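Local coordinates for protein GH3 beta-N-acetylglucosaminidase (Paenibacillaceae, PDB 6K5J) that removes terminal, beta-linked N-acetylglucosamine residues from its substrates by hydrolysis, as a beta-N-acetylglucosaminidase of glycoside hydrolase family 3, at residues 502-506 with 507-511. Numbering follows the deposited sequence.
Sequences AYENT and PSAMR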
loop_
_atom_site.group_PDB
_atom_site.type_symbol
_atom_site.label_atom_id
_atom_site.label_comp_id
_atom_site.label_asym_id
_atom_site.label_seq_id
_atom_site.Cartn_x
_atom_site.Cartn_y
_atom_site.Cartn_z
ATOM N N ALA A 502 -16.270 -5.704 -0.020
ATOM C CA ALA A 502 -15.267 -6.380 0.791
ATOM C C ALA A 502 -13.928 -5.660 0.828
ATOM O O ALA A 502 -13.080 -6.016 1.660
ATOM C CB ALA A 502 -15.044 -7.820 0.290
ATOM N N TYR A 503 -13.700 -4.687 -0.055
ATOM C CA TYR A 503 -12.535 -3.797 -0.078
ATOM C C TYR A 503 -11.227 -4.501 -0.430
ATOM O O TYR A 503 -10.166 -3.850 -0.432
ATOM C CB TYR A 503 -12.369 -3.043 1.257
ATOM C CG TYR A 503 -13.670 -2.438 1.738
ATOM C CD1 TYR A 503 -14.132 -1.238 1.212
ATOM C CD2 TYR A 503 -14.462 -3.089 2.689
ATOM C CE1 TYR A 503 -15.330 -0.682 1.632
ATOM C CE2 TYR A 503 -15.667 -2.543 3.108
ATOM C CZ TYR A 503 -16.087 -1.334 2.581
ATOM O OH TYR A 503 -17.283 -0.779 2.994
ATOM N N GLU A 504 -11.253 -5.796 -0.725
ATOM C CA GLU A 504 -10.049 -6.562 -1.036
ATOM C C GLU A 504 -10.493 -7.980 -1.374
ATOM O O GLU A 504 -11.642 -8.364 -1.126
ATOM C CB GLU A 504 -9.041 -6.567 0.118
ATOM C CG GLU A 504 -9.611 -7.121 1.400
ATOM C CD GLU A 504 -8.711 -6.872 2.584
ATOM O OE1 GLU A 504 -8.050 -5.808 2.633
ATOM O OE2 GLU A 504 -8.664 -7.752 3.465
ATOM N N ASN A 505 -9.574 -8.758 -1.957
ATOM C CA ASN A 505 -9.833 -10.158 -2.287
ATOM C C ASN A 505 -8.963 -11.108 -1.464
ATOM O O ASN A 505 -8.617 -12.200 -1.922
ATOM C CB ASN A 505 -9.646 -10.409 -3.786
ATOM C CG ASN A 505 -8.201 -10.262 -4.239
ATOM O OD1 ASN A 505 -7.335 -9.862 -3.472
ATOM N ND2 ASN A 505 -7.942 -10.583 -5.507
ATOM N N THR A 506 -8.594 -10.691 -0.253
ATOM C CA THR A 506 -7.767 -11.489 0.641
ATOM C C THR A 506 -8.496 -12.752 1.092
ATOM O O THR A 506 -9.725 -12.826 1.017
ATOM C CB THR A 506 -7.411 -10.677 1.880
ATOM O OG1 THR A 506 -8.624 -10.286 2.539
ATOM C CG2 THR A 506 -6.613 -9.436 1.509
ATOM N N PRO A 507 -7.759 -13.748 1.606
ATOM C CA PRO A 507 -8.437 -14.946 2.124
ATOM C C PRO A 507 -9.478 -14.636 3.186
ATOM O O PRO A 507 -10.596 -15.158 3.116
ATOM C CB PRO A 507 -7.275 -15.786 2.681
ATOM C CG PRO A 507 -6.112 -15.410 1.818
ATOM C CD PRO A 507 -6.290 -13.918 1.581
ATOM N N SER A 508 -9.147 -13.778 4.163
ATOM C CA SER A 508 -10.078 -13.524 5.256
ATOM C C SER A 508 -11.283 -12.713 4.799
ATOM O O SER A 508 -12.372 -12.879 5.355
ATOM C CB SER A 508 -9.366 -12.826 6.420
ATOM O OG SER A 508 -8.934 -11.525 6.058
ATOM N N ALA A 509 -11.114 -11.829 3.809
ATOM C CA ALA A 509 -12.253 -11.062 3.311
ATOM C C ALA A 509 -13.213 -11.961 2.545
ATOM O O ALA A 509 -14.432 -11.804 2.642
ATOM C CB ALA A 509 -11.780 -9.910 2.416
ATOM N N MET A 510 -12.682 -12.926 1.798
ATOM C CA MET A 510 -13.559 -13.819 1.057
ATOM C C MET A 510 -14.235 -14.824 1.979
ATOM O O MET A 510 -15.384 -15.217 1.727
ATOM C CB MET A 510 -12.769 -14.510 -0.056
ATOM C CG MET A 510 -12.257 -13.531 -1.142
ATOM S SD MET A 510 -13.574 -12.581 -1.967
ATOM C CE MET A 510 -13.614 -11.025 -1.037
ATOM N N ARG A 511 -13.558 -15.234 3.053
ATOM C CA ARG A 511 -14.204 -16.077 4.059
ATOM C C ARG A 511 -15.376 -15.349 4.693
ATOM O O ARG A 511 -16.479 -15.894 4.785
ATOM C CB ARG A 511 -13.199 -16.508 5.126
ATOM C CG ARG A 511 -13.827 -17.281 6.312
ATOM C CD ARG A 511 -12.794 -17.543 7.429
ATOM N NE ARG A 511 -13.419 -18.156 8.604
ATOM C CZ ARG A 511 -14.026 -17.484 9.577
ATOM N NH1 ARG A 511 -14.093 -16.156 9.537
ATOM N NH2 ARG A 511 -14.568 -18.146 10.602
#
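Thr506 caps the first turn of helix 507-517: its OG1 accepts from Ala509 N at 3.2 Å with an N-H...O angle of 149°. A chi1 of 59° tucks this hydroxyl in against its own backbone, where it also donates to Glu504 OE2 at 2.7 Å, meeting the carboxylate from above its plane. Glu504 OE1 is taken by Gly101 N, so both carboxylate oxygens are engaged. Thr506 O receives Met510 N at 3.1 Å, the helix's first i-to-i+4 bond. The tight part is the inner side of the turn. Thr506 CB presses on Pro507 CD at 3.4 Å, Ala509 CB sits 3.7 Å from Glu504 CG, and Met510, folded back along its chain (chi2 -58°), brings its CE to 3.3 Å from Glu504 O and also against Ala502 CB; Trp394 and Trp416 also touch Met510. An alanine in place of Thr506 would probably leave Ala509 N without its cap and Glu504 OE2 without this donor. The looser side is partly exposed Arg511, extended outward to a salt bridge with Glu370. The loop from strand 499-501 of the six-stranded mixed sheet thus ends in a threonine N-cap with proline at N1, a classic helix start.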